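Side-chain contacts in alpha-fucosidase (Bifidobacterium bifidum, PDB 2EAB), which probably hydrolyses alpha-1,2-L-fucosyl linkages in glycans, the chain here being the catalytic part of a longer, probably membrane-anchored protein: residues K356-G361 / L744-L749; E370-V375 / T740-V745; L374-G379 / S774-M779; K750-M753 / F758-H761. All coordinates share one frame; numbering follows the deposited sequence.

How the interactions relate
The chain runs through helix 351-360 and helix 365-386, makes a long excursion, and returns as helix 738-751 and helix 767-780. Interaction 1 closes a loop of 382 residues by setting the first helix against the third. Interaction 2 does the same for helix 365-386 and ends on the same part of helix 738-751. Interaction 3 starts from where interaction 2 starts and reaches helix 767-780, so it crosses interaction 1. Interaction 4 is local and closes a short loop after helix 738-751. It follows interactions 1 and 2 in series and nests within the span of interaction 3. Y358 and Y742 both meet E372, which joins interactions 1 and 2 directly.

Interaction 1: K356-G361 / L744-L749; sequences KAYQRG and LVELQL
Y358 lays its aromatic ring against L749, and this apolar packing makes up most of the contact. L749 CD2 stands over one face of the Y358 ring in a CH-pi contact, 4.2 Å from the centroid. L749 CB meets the same ring at Y358 CE2, 3.6 Å away. Y358 has CG anti to the backbone N (chi1 -162°), which carries the ring across to the other helix. The rim of the ring meets E746. Y358 OH lies 3.4 Å from E746 CG, and E746 O sits at the ring edge, in its plane. The two side chains cross at about a right angle.

No direct hydrogen bond joins the two segments. The polar ends turn to helix 365-386 instead: Y358 OH bonds to E372, and E746 forms a salt bridge with K368. One water adds a link. It donates to L749 O at 2.8 Å and accepts a weak bond from Q359 NE2 at 3.1 Å. Q359 NE2 also reaches K750 O.

The two helix segments approach to 10.3 Å between axes, at a crossing angle of -123°. Helix 351-360 ends in a Schellman motif with G361 as its C-prime residue. Helix 365-386 packs beside both, since L371 touches Y358 and L749. N772 of helix 767-780 also meets L749, while L744 packs on helix 722-734.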
loop_
_atom_site.group_PDB
_atom_site.type_symbol
_atom_site.label_atom_id
_atom_site.label_comp_id
_atom_site.label_asym_id
_atom_site.label_seq_id
_atom_site.Cartn_x
_atom_site.Cartn_y
_atom_site.Cartn_z
ATOM N N LYS A 356 21.591 -5.450 -13.069
ATOM C CA LYS A 356 21.990 -5.741 -14.442
ATOM C C LYS A 356 22.370 -7.214 -14.618
ATOM O O LYS A 356 21.962 -7.845 -15.590
ATOM C CB LYS A 356 23.140 -4.829 -14.872
ATOM C CG LYS A 356 23.366 -4.783 -16.373
ATOM C CD LYS A 356 24.333 -3.668 -16.742
ATOM C CE LYS A 356 24.494 -3.545 -18.247
ATOM N NZ LYS A 356 25.387 -2.405 -18.603
ATOM N N ALA A 357 23.136 -7.752 -13.671
ATOM C CA ALA A 357 23.538 -9.160 -13.706
ATOM C C ALA A 357 22.321 -10.082 -13.597
ATOM O O ALA A 357 22.230 -11.090 -14.295
ATOM C CB ALA A 357 24.543 -9.459 -12.603
ATOM N N TYR A 358 21.384 -9.724 -12.721
ATOM C CA TYR A 358 20.146 -10.480 -12.563
ATOM C C TYR A 358 19.368 -10.500 -13.881
ATOM O O TYR A 358 18.891 -11.549 -14.308
ATOM C CB TYR A 358 19.306 -9.868 -11.446
ATOM C CG TYR A 358 18.221 -10.755 -10.873
ATOM C CD1 TYR A 358 18.425 -11.457 -9.682
ATOM C CD2 TYR A 358 16.977 -10.863 -11.494
ATOM C CE1 TYR A 358 17.422 -12.253 -9.134
ATOM C CE2 TYR A 358 15.973 -11.661 -10.960
ATOM C CZ TYR A 358 16.201 -12.351 -9.783
ATOM O OH TYR A 358 15.196 -13.132 -9.264
ATOM N N GLN A 359 19.268 -9.339 -14.527
ATOM C CA GLN A 359 18.564 -9.203 -15.806
ATOM C C GLN A 359 19.223 -10.007 -16.927
ATOM O O GLN A 359 18.536 -10.582 -17.770
ATOM C CB GLN A 359 18.470 -7.730 -16.221
ATOM C CG GLN A 359 17.517 -6.907 -15.361
ATOM C CD GLN A 359 17.627 -5.410 -15.594
ATOM O OE1 GLN A 359 18.707 -4.881 -15.869
ATOM N NE2 GLN A 359 16.503 -4.712 -15.454
ATOM N N ARG A 360 20.554 -10.037 -16.923
ATOM C CA ARG A 360 21.318 -10.706 -17.977
ATOM C C ARG A 360 21.492 -12.205 -17.728
ATOM O O ARG A 360 21.895 -12.948 -18.629
ATOM C CB ARG A 360 22.677 -10.025 -18.164
ATOM C CG ARG A 360 22.580 -8.627 -18.766
ATOM C CD ARG A 360 23.932 -7.932 -18.839
ATOM N NE ARG A 360 24.863 -8.614 -19.740
ATOM C CZ ARG A 360 24.941 -8.400 -21.052
ATOM N NH1 ARG A 360 24.140 -7.521 -21.644
ATOM N NH2 ARG A 360 25.825 -9.073 -21.777
ATOM N N GLY A 361 21.184 -12.641 -16.509
ATOM C CA GLY A 361 21.299 -14.049 -16.137
ATOM C C GLY A 361 22.709 -14.460 -15.758
ATOM O O GLY A 361 23.045 -15.645 -15.809
ATOM N N LEU A 744 7.439 -15.503 -10.989
ATOM C CA LEU A 744 6.857 -14.168 -11.111
ATOM C C LEU A 744 7.674 -13.114 -10.364
ATOM O O LEU A 744 7.812 -11.991 -10.845
ATOM C CB LEU A 744 5.387 -14.159 -10.677
ATOM C CG LEU A 744 4.448 -14.904 -11.631
ATOM C CD1 LEU A 744 3.150 -15.219 -10.925
ATOM C CD2 LEU A 744 4.186 -14.129 -12.928
ATOM N N VAL A 745 8.223 -13.473 -9.203
ATOM C CA VAL A 745 9.159 -12.593 -8.502
ATOM C C VAL A 745 10.370 -12.297 -9.393
ATOM O O VAL A 745 10.778 -11.145 -9.533
ATOM C CB VAL A 745 9.611 -13.186 -7.143
ATOM C CG1 VAL A 745 10.737 -12.356 -6.535
ATOM C CG2 VAL A 745 8.439 -13.267 -6.171
ATOM N N GLU A 746 10.917 -13.338 -10.019
ATOM C CA GLU A 746 12.038 -13.187 -10.949
ATOM C C GLU A 746 11.692 -12.209 -12.059
ATOM O O GLU A 746 12.493 -11.338 -12.404
ATOM C CB GLU A 746 12.378 -14.521 -11.599
ATOM C CG GLU A 746 13.194 -15.479 -10.783
ATOM C CD GLU A 746 13.586 -16.693 -11.606
ATOM O OE1 GLU A 746 12.692 -17.309 -12.227
ATOM O OE2 GLU A 746 14.789 -17.028 -11.643
ATOM N N LEU A 747 10.498 -12.369 -12.621
ATOM C CA LEU A 747 10.059 -11.509 -13.711
ATOM C C LEU A 747 9.862 -10.065 -13.267
ATOM O O LEU A 747 10.181 -9.145 -14.022
ATOM C CB LEU A 747 8.804 -12.065 -14.384
ATOM C CG LEU A 747 9.024 -13.321 -15.240
ATOM C CD1 LEU A 747 7.704 -13.996 -15.584
ATOM C CD2 LEU A 747 9.825 -13.009 -16.506
ATOM N N GLN A 748 9.352 -9.857 -12.050
ATOM C CA GLN A 748 9.234 -8.504 -11.510
ATOM C C GLN A 748 10.605 -7.844 -11.382
ATOM O O GLN A 748 10.786 -6.688 -11.766
ATOM C CB GLN A 748 8.517 -8.486 -10.158
ATOM C CG GLN A 748 8.355 -7.061 -9.619
ATOM C CD GLN A 748 7.693 -6.989 -8.261
ATOM O OE1 GLN A 748 7.813 -7.901 -7.446
ATOM N NE2 GLN A 748 6.999 -5.885 -8.002
ATOM N N LEU A 749 11.572 -8.586 -10.853
ATOM C CA LEU A 749 12.913 -8.049 -10.673
ATOM C C LEU A 749 13.574 -7.733 -12.012
ATOM O O LEU A 749 14.273 -6.734 -12.134
ATOM C CB LEU A 749 13.773 -8.994 -9.822
ATOM C CG LEU A 749 13.737 -8.726 -8.309
ATOM C CD1 LEU A 749 12.312 -8.646 -7.750
ATOM C CD2 LEU A 749 14.528 -9.774 -7.552
HETATM O O HOH W 1 13.964 -4.487 -13.704
#

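Interaction 2: E370-V375 / T740-V745; sequences ELETLV and TTYQLV
The E372 carboxylate sits at the hydroxyl-bearing edge of the Y742 ring; the two side chains cross at about a right angle, and their planes are 78° apart. Y742 OH donates a hydrogen bond of 2.6 Å to E372 OE2. The hydroxyl comes to the syn side of that oxygen but 29° out of the carboxylate plane. E372 CD is in the ring plane, and E372 OE1 is 3.5 Å from Y742 CE1. The group therefore touches the hydroxyl and the adjoining ring edge together.

The Y742 side chain leaves its helix with CG anti to the backbone N (chi1 172°). This swings the ring out of helix 738-751 until its hydroxyl reaches E372. The E372 chain is extended beyond CG and carries its carboxylate well clear of the backbone.

Both groups are buried, and each has further partners. E372 OE2 also accepts from Y358 OH. E372 OE1 forms a salt bridge with R369 and accepts a hydrogen bond from W809 NE1, so both carboxylate oxygens are gripped. K368 NZ bonds to Y742 OH. The positive charges nearby are likely to keep the carboxylate ionised.

This is a buried tyrosine-carboxylate bond between two helices that are distant in sequence. Both belong to the helical catalytic domain of family 95, consistent with the (alpha/alpha)6 barrel of the six-hairpin glycosidases.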
loop_
_atom_site.group_PDB
_atom_site.type_symbol
_atom_site.label_atom_id
_atom_site.label_comp_id
_atom_site.label_asym_id
_atom_site.label_seq_id
_atom_site.Cartn_x
_atom_site.Cartn_y
_atom_site.Cartn_z
ATOM N N GLU A 370 20.599 -12.042 -2.966
ATOM C CA GLU A 370 20.799 -10.657 -2.535
ATOM C C GLU A 370 19.738 -9.719 -3.110
ATOM O O GLU A 370 19.122 -8.959 -2.363
ATOM C CB GLU A 370 22.206 -10.140 -2.858
ATOM C CG GLU A 370 22.405 -8.684 -2.417
ATOM C CD GLU A 370 23.812 -8.152 -2.625
ATOM O OE1 GLU A 370 24.703 -8.924 -3.042
ATOM O OE2 GLU A 370 24.023 -6.948 -2.368
ATOM N N LEU A 371 19.520 -9.774 -4.421
ATOM C CA LEU A 371 18.528 -8.885 -5.033
ATOM C C LEU A 371 17.113 -9.187 -4.538
ATOM O O LEU A 371 16.351 -8.272 -4.219
ATOM C CB LEU A 371 18.592 -8.920 -6.564
ATOM C CG LEU A 371 17.761 -7.828 -7.256
ATOM C CD1 LEU A 371 18.229 -6.429 -6.870
ATOM C CD2 LEU A 371 17.765 -7.987 -8.764
ATOM N N GLU A 372 16.774 -10.470 -4.447
ATOM C CA GLU A 372 15.446 -10.876 -3.990
ATOM C C GLU A 372 15.175 -10.424 -2.554
ATOM O O GLU A 372 14.110 -9.867 -2.260
ATOM C CB GLU A 372 15.271 -12.389 -4.155
ATOM C CG GLU A 372 15.229 -12.808 -5.624
ATOM C CD GLU A 372 15.642 -14.249 -5.881
ATOM O OE1 GLU A 372 15.751 -15.048 -4.919
ATOM O OE2 GLU A 372 15.854 -14.580 -7.069
ATOM N N THR A 373 16.138 -10.637 -1.662
ATOM C CA THR A 373 15.955 -10.210 -0.276
ATOM C C THR A 373 16.042 -8.694 -0.102
ATOM O O THR A 373 15.367 -8.136 0.760
ATOM C CB THR A 373 16.900 -10.935 0.713
ATOM O OG1 THR A 373 18.267 -10.698 0.353
ATOM C CG2 THR A 373 16.619 -12.433 0.740
ATOM N N LEU A 374 16.849 -8.021 -0.921
ATOM C CA LEU A 374 16.892 -6.562 -0.875
ATOM C C LEU A 374 15.565 -5.943 -1.283
ATOM O O LEU A 374 15.078 -5.037 -0.610
ATOM C CB LEU A 374 18.011 -6.000 -1.751
ATOM C CG LEU A 374 19.436 -5.980 -1.197
ATOM C CD1 LEU A 374 20.390 -5.445 -2.259
ATOM C CD2 LEU A 374 19.545 -5.164 0.092
ATOM N N VAL A 375 14.990 -6.427 -2.377
ATOM C CA VAL A 375 13.686 -5.922 -2.821
ATOM C C VAL A 375 12.624 -6.190 -1.746
ATOM O O VAL A 375 11.821 -5.309 -1.429
ATOM C CB VAL A 375 13.277 -6.497 -4.194
ATOM C CG1 VAL A 375 11.840 -6.108 -4.543
ATOM C CG2 VAL A 375 14.248 -6.010 -5.271
ATOM N N THR A 740 5.923 -21.333 -9.527
ATOM C CA THR A 740 5.348 -20.307 -10.391
ATOM C C THR A 740 5.411 -18.939 -9.710
ATOM O O THR A 740 5.729 -17.936 -10.354
ATOM C CB THR A 740 3.912 -20.657 -10.819
ATOM O OG1 THR A 740 3.933 -21.914 -11.501
ATOM C CG2 THR A 740 3.354 -19.603 -11.763
ATOM N N THR A 741 5.126 -18.902 -8.408
ATOM C CA THR A 741 5.183 -17.655 -7.643
ATOM C C THR A 741 6.581 -17.053 -7.713
ATOM O O THR A 741 6.739 -15.858 -7.993
ATOM C CB THR A 741 4.779 -17.861 -6.171
ATOM O OG1 THR A 741 3.489 -18.473 -6.111
ATOM C CG2 THR A 741 4.709 -16.527 -5.449
ATOM N N TYR A 742 7.592 -17.883 -7.463
ATOM C CA TYR A 742 8.972 -17.433 -7.540
ATOM C C TYR A 742 9.341 -16.928 -8.937
ATOM O O TYR A 742 10.034 -15.922 -9.081
ATOM C CB TYR A 742 9.950 -18.531 -7.103
ATOM C CG TYR A 742 11.370 -18.122 -7.359
ATOM C CD1 TYR A 742 11.981 -17.151 -6.571
ATOM C CD2 TYR A 742 12.081 -18.650 -8.432
ATOM C CE1 TYR A 742 13.277 -16.734 -6.823
ATOM C CE2 TYR A 742 13.381 -18.243 -8.694
ATOM C CZ TYR A 742 13.971 -17.281 -7.889
ATOM O OH TYR A 742 15.252 -16.864 -8.148
ATOM N N GLN A 743 8.877 -17.637 -9.960
ATOM C CA GLN A 743 9.138 -17.222 -11.336
ATOM C C GLN A 743 8.571 -15.826 -11.616
ATOM O O GLN A 743 9.159 -15.053 -12.378
ATOM C CB GLN A 743 8.579 -18.237 -12.322
ATOM C CG GLN A 743 9.403 -19.495 -12.483
ATOM C CD GLN A 743 8.807 -20.401 -13.536
ATOM O OE1 GLN A 743 9.366 -20.568 -14.618
ATOM N NE2 GLN A 743 7.647 -20.962 -13.240
ATOM N N LEU A 744 7.439 -15.503 -10.989
ATOM C CA LEU A 744 6.857 -14.168 -11.111
ATOM C C LEU A 744 7.674 -13.114 -10.364
ATOM O O LEU A 744 7.812 -11.991 -10.845
ATOM C CB LEU A 744 5.387 -14.159 -10.677
ATOM C CG LEU A 744 4.448 -14.904 -11.631
ATOM C CD1 LEU A 744 3.150 -15.219 -10.925
ATOM C CD2 LEU A 744 4.186 -14.129 -12.928
ATOM N N VAL A 745 8.223 -13.473 -9.203
ATOM C CA VAL A 745 9.159 -12.593 -8.502
ATOM C C VAL A 745 10.370 -12.297 -9.393
ATOM O O VAL A 745 10.778 -11.145 -9.533
ATOM C CB VAL A 745 9.611 -13.186 -7.143
ATOM C CG1 VAL A 745 10.737 -12.356 -6.535
ATOM C CG2 VAL A 745 8.439 -13.267 -6.171
#

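Interaction 3: L374-G379 / S774-M779; sequences LVYKYG and SGVDEM. With EDO (1,2-ethanediol), chain G.
Y376 reaches across to both V776 and D777, using its ring for one and its hydroxyl for the other. Its CG is anti to the backbone N (chi1 171°), and the ring extends straight over to helix 767-780. Y376 CD1 packs on V776 CB at 3.5 Å. The CG1 branch of V776 lies 3.6 Å from the same Y376 CD1. The two side chains cross obliquely.

D777 takes the other end of the ring. Its CG lies beside the backbone N (chi1 -77°), and this turns the carboxylate back to the tyrosine. Y376 OH donates to D777 OD1 at 2.7 Å, on the syn lone pair of that oxygen. D777 OD1 also lies at the ring edge, in its plane, 3.1 Å from Y376 CE1. The planes of the ring and the carboxylate are 59° apart. D777 OD2 is held separately by S434 OG, so the carboxylate is fixed at both oxygens. With a leucine here, D777 OD1 would probably lose its hydroxyl mate, leaving S434 alone, of the two hydroxyls described, to hold the carboxylate against turning about CB-CG.

The next residue, E778, takes no part in the helix contact. Its OE2 accepts a 2.8 Å hydrogen bond from O1 of a 1,2-ethanediol molecule that is probably a crystallisation additive. E778 OE1 forms a salt bridge with R734.

L817 of strand 812-819 touches both Y376 and D777. The arrangement is buried helix-to-helix packing within the family 95 catalytic domain, where a hydroxyl-carboxylate bond backs up apolar contact.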
loop_
_atom_site.group_PDB
_atom_site.type_symbol
_atom_site.label_atom_id
_atom_site.label_comp_id
_atom_site.label_asym_id
_atom_site.label_seq_id
_atom_site.Cartn_x
_atom_site.Cartn_y
_atom_site.Cartn_z
ATOM N N LEU A 374 16.849 -8.021 -0.921
ATOM C CA LEU A 374 16.892 -6.562 -0.875
ATOM C C LEU A 374 15.565 -5.943 -1.283
ATOM O O LEU A 374 15.078 -5.037 -0.610
ATOM C CB LEU A 374 18.011 -6.000 -1.751
ATOM C CG LEU A 374 19.436 -5.980 -1.197
ATOM C CD1 LEU A 374 20.390 -5.445 -2.259
ATOM C CD2 LEU A 374 19.545 -5.164 0.092
ATOM N N VAL A 375 14.990 -6.427 -2.377
ATOM C CA VAL A 375 13.686 -5.922 -2.821
ATOM C C VAL A 375 12.624 -6.190 -1.746
ATOM O O VAL A 375 11.821 -5.309 -1.429
ATOM C CB VAL A 375 13.277 -6.497 -4.194
ATOM C CG1 VAL A 375 11.840 -6.108 -4.543
ATOM C CG2 VAL A 375 14.248 -6.010 -5.271
ATOM N N TYR A 376 12.645 -7.393 -1.170
ATOM C CA TYR A 376 11.751 -7.732 -0.068
ATOM C C TYR A 376 11.863 -6.714 1.073
ATOM O O TYR A 376 10.863 -6.154 1.541
ATOM C CB TYR A 376 12.042 -9.148 0.463
ATOM C CG TYR A 376 11.266 -9.416 1.728
ATOM C CD1 TYR A 376 9.926 -9.784 1.669
ATOM C CD2 TYR A 376 11.844 -9.223 2.982
ATOM C CE1 TYR A 376 9.193 -9.996 2.826
ATOM C CE2 TYR A 376 11.115 -9.422 4.146
ATOM C CZ TYR A 376 9.791 -9.802 4.061
ATOM O OH TYR A 376 9.077 -9.990 5.214
ATOM N N LYS A 377 13.097 -6.491 1.519
ATOM C CA LYS A 377 13.374 -5.618 2.650
ATOM C C LYS A 377 13.011 -4.169 2.343
ATOM O O LYS A 377 12.588 -3.425 3.227
ATOM C CB LYS A 377 14.848 -5.714 3.033
ATOM C CG LYS A 377 15.210 -7.029 3.698
ATOM C CD LYS A 377 16.713 -7.223 3.751
ATOM C CE LYS A 377 17.047 -8.475 4.535
ATOM N NZ LYS A 377 18.515 -8.673 4.670
ATOM N N TYR A 378 13.183 -3.780 1.081
ATOM C CA TYR A 378 12.886 -2.419 0.635
ATOM C C TYR A 378 11.410 -2.090 0.809
ATOM O O TYR A 378 11.071 -0.959 1.146
ATOM C CB TYR A 378 13.261 -2.262 -0.832
ATOM C CG TYR A 378 13.579 -0.866 -1.347
ATOM C CD1 TYR A 378 14.228 0.093 -0.560
ATOM C CD2 TYR A 378 13.293 -0.548 -2.667
ATOM C CE1 TYR A 378 14.552 1.354 -1.094
ATOM C CE2 TYR A 378 13.614 0.688 -3.203
ATOM C CZ TYR A 378 14.246 1.628 -2.420
ATOM O OH TYR A 378 14.582 2.841 -2.974
ATOM N N GLY A 379 10.534 -3.068 0.579
ATOM C CA GLY A 379 9.103 -2.860 0.762
ATOM C C GLY A 379 8.773 -2.530 2.202
ATOM O O GLY A 379 7.879 -1.731 2.474
ATOM N N SER A 774 4.702 -8.439 0.301
ATOM C CA SER A 774 3.558 -9.255 0.675
ATOM C C SER A 774 3.641 -10.641 0.051
ATOM O O SER A 774 3.369 -11.642 0.718
ATOM C CB SER A 774 2.250 -8.586 0.263
ATOM O OG SER A 774 1.147 -9.412 0.585
ATOM N N GLY A 775 4.019 -10.701 -1.223
ATOM C CA GLY A 775 4.077 -11.969 -1.946
ATOM C C GLY A 775 5.085 -12.937 -1.353
ATOM O O GLY A 775 4.816 -14.129 -1.211
ATOM N N VAL A 776 6.255 -12.420 -0.996
ATOM C CA VAL A 776 7.258 -13.231 -0.312
ATOM C C VAL A 776 6.714 -13.727 1.033
ATOM O O VAL A 776 6.853 -14.909 1.365
ATOM C CB VAL A 776 8.588 -12.474 -0.142
ATOM C CG1 VAL A 776 9.567 -13.277 0.701
ATOM C CG2 VAL A 776 9.200 -12.168 -1.506
ATOM N N ASP A 777 6.079 -12.840 1.796
ATOM C CA ASP A 777 5.447 -13.257 3.045
ATOM C C ASP A 777 4.488 -14.418 2.814
ATOM O O ASP A 777 4.538 -15.404 3.543
ATOM C CB ASP A 777 4.699 -12.104 3.717
ATOM C CG ASP A 777 5.622 -11.130 4.431
ATOM O OD1 ASP A 777 6.850 -11.329 4.405
ATOM O OD2 ASP A 777 5.111 -10.150 5.027
ATOM N N GLU A 778 3.641 -14.309 1.786
ATOM C CA GLU A 778 2.635 -15.334 1.516
ATOM C C GLU A 778 3.249 -16.657 1.065
ATOM O O GLU A 778 2.652 -17.708 1.271
ATOM C CB GLU A 778 1.589 -14.847 0.503
ATOM C CG GLU A 778 0.776 -13.626 0.950
ATOM C CD GLU A 778 -0.167 -13.884 2.121
ATOM O OE1 GLU A 778 -0.966 -14.846 2.074
ATOM O OE2 GLU A 778 -0.129 -13.089 3.086
ATOM N N MET A 779 4.440 -16.622 0.471
ATOM C CA MET A 779 5.141 -17.867 0.150
ATOM C C MET A 779 5.588 -18.610 1.402
ATOM O O MET A 779 5.560 -19.843 1.448
ATOM C CB MET A 779 6.341 -17.607 -0.756
ATOM C CG MET A 779 5.958 -17.389 -2.208
ATOM S SD MET A 779 7.354 -17.500 -3.330
ATOM C CE MET A 779 7.871 -15.812 -3.154
HETATM C C1 EDO G . -3.120 -11.166 2.388
HETATM O O1 EDO G . -2.846 -12.467 3.112
HETATM C C2 EDO G . -2.274 -10.065 3.140
HETATM O O2 EDO G . -2.704 -10.065 4.524
#

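Interaction 4: K750-M753 / F758-H761; sequences KNAM and FDYH
The Y760 ring has A752 CA over one face, 3.6 Å above the ring plane and offset toward the rim, in a CH-pi contact. M753 C and a water lie at the ring edge, in its plane. The ring also stacks with Y754. Y760 has CG between the backbone N and the carbonyl carbon (chi1 76°), which folds the ring back over the A752 backbone. The edge water links Y760 OH, 2.7 Å away, with K750 O, to which it donates. A serine in place of Y760 would probably uncover the A752 backbone and, being too short, leave that water without the phenol hydroxyl.

Backbone contacts run alongside. Y760 N donates to A752 O at 2.8 Å. D759 CA makes a CA-H...O contact with the same A752 O at 3.2 Å, and M753 CA makes another with F758 O at 3.5 Å. M753 and D759 form a single beta bridge.

D759 OD1 is bonded to Q748 NE2, which ties the returning chain to helix 738-751. The segment 758-761 lies in the loop that leads to helix 767-780, where N769 bonds to D759 N. On helix 365-386, V375 meets M753, while Y378 and L382 meet F758.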
loop_
_atom_site.group_PDB
_atom_site.type_symbol
_atom_site.label_atom_id
_atom_site.label_comp_id
_atom_site.label_asym_id
_atom_site.label_seq_id
_atom_site.Cartn_x
_atom_site.Cartn_y
_atom_site.Cartn_z
ATOM N N LYS A 750 13.325 -8.562 -13.019
ATOM C CA LYS A 750 13.930 -8.359 -14.339
ATOM C C LYS A 750 13.258 -7.258 -15.163
ATOM O O LYS A 750 13.921 -6.581 -15.956
ATOM C CB LYS A 750 13.932 -9.660 -15.140
ATOM C CG LYS A 750 14.900 -10.700 -14.616
ATOM C CD LYS A 750 14.757 -12.011 -15.368
ATOM C CE LYS A 750 15.655 -13.068 -14.765
ATOM N NZ LYS A 750 15.536 -14.362 -15.483
ATOM N N ASN A 751 11.955 -7.075 -14.965
ATOM C CA ASN A 751 11.149 -6.263 -15.878
ATOM C C ASN A 751 10.359 -5.120 -15.246
ATOM O O ASN A 751 9.651 -4.406 -15.955
ATOM C CB ASN A 751 10.185 -7.163 -16.656
ATOM C CG ASN A 751 10.903 -8.200 -17.491
ATOM O OD1 ASN A 751 11.621 -7.868 -18.433
ATOM N ND2 ASN A 751 10.713 -9.468 -17.149
ATOM N N ALA A 752 10.469 -4.940 -13.934
ATOM C CA ALA A 752 9.645 -3.940 -13.248
ATOM C C ALA A 752 10.349 -3.255 -12.076
ATOM O O ALA A 752 9.695 -2.691 -11.191
ATOM C CB ALA A 752 8.304 -4.547 -12.812
ATOM N N MET A 753 11.681 -3.279 -12.084
ATOM C CA MET A 753 12.465 -2.593 -11.066
ATOM C C MET A 753 13.488 -1.662 -11.698
ATOM O O MET A 753 14.254 -2.076 -12.573
ATOM C CB MET A 753 13.184 -3.607 -10.175
ATOM C CG MET A 753 12.256 -4.400 -9.279
ATOM S SD MET A 753 11.673 -3.391 -7.910
ATOM C CE MET A 753 12.981 -3.710 -6.753
ATOM N N PHE A 758 13.017 0.991 -7.200
ATOM C CA PHE A 758 11.623 1.407 -7.325
ATOM C C PHE A 758 10.905 0.516 -8.334
ATOM O O PHE A 758 11.378 0.299 -9.454
ATOM C CB PHE A 758 11.506 2.862 -7.788
ATOM C CG PHE A 758 11.453 3.887 -6.673
ATOM C CD1 PHE A 758 11.265 3.523 -5.331
ATOM C CD2 PHE A 758 11.529 5.241 -6.991
ATOM C CE1 PHE A 758 11.198 4.500 -4.322
ATOM C CE2 PHE A 758 11.468 6.221 -5.997
ATOM C CZ PHE A 758 11.295 5.851 -4.660
ATOM N N ASP A 759 9.747 0.006 -7.925
ATOM C CA ASP A 759 8.851 -0.719 -8.816
ATOM C C ASP A 759 8.332 0.216 -9.892
ATOM O O ASP A 759 8.061 1.395 -9.628
ATOM C CB ASP A 759 7.677 -1.286 -8.015
ATOM C CG ASP A 759 6.596 -1.890 -8.888
ATOM O OD1 ASP A 759 6.728 -3.057 -9.293
ATOM O OD2 ASP A 759 5.579 -1.199 -9.153
ATOM N N TYR A 760 8.169 -0.322 -11.094
ATOM C CA TYR A 760 7.615 0.473 -12.167
ATOM C C TYR A 760 6.505 -0.194 -12.950
ATOM O O TYR A 760 6.430 -1.421 -13.051
ATOM C CB TYR A 760 8.707 1.054 -13.071
ATOM C CG TYR A 760 9.403 0.141 -14.064
ATOM C CD1 TYR A 760 8.837 -0.131 -15.309
ATOM C CD2 TYR A 760 10.672 -0.375 -13.795
ATOM C CE1 TYR A 760 9.499 -0.921 -16.248
ATOM C CE2 TYR A 760 11.344 -1.160 -14.734
ATOM C CZ TYR A 760 10.747 -1.430 -15.951
ATOM O OH TYR A 760 11.388 -2.196 -16.899
ATOM N N HIS A 761 5.652 0.668 -13.491
ATOM C CA HIS A 761 4.474 0.290 -14.251
ATOM C C HIS A 761 4.700 0.184 -15.784
ATOM O O HIS A 761 4.123 -0.707 -16.389
ATOM C CB HIS A 761 3.318 1.238 -13.876
ATOM C CG HIS A 761 2.029 0.974 -14.589
ATOM N ND1 HIS A 761 1.774 1.440 -15.862
ATOM C CD2 HIS A 761 0.899 0.345 -14.185
ATOM C CE1 HIS A 761 0.552 1.084 -16.220
ATOM N NE2 HIS A 761 -0.001 0.422 -15.220
HETATM O O HOH W 2 13.633 -3.461 -16.207
#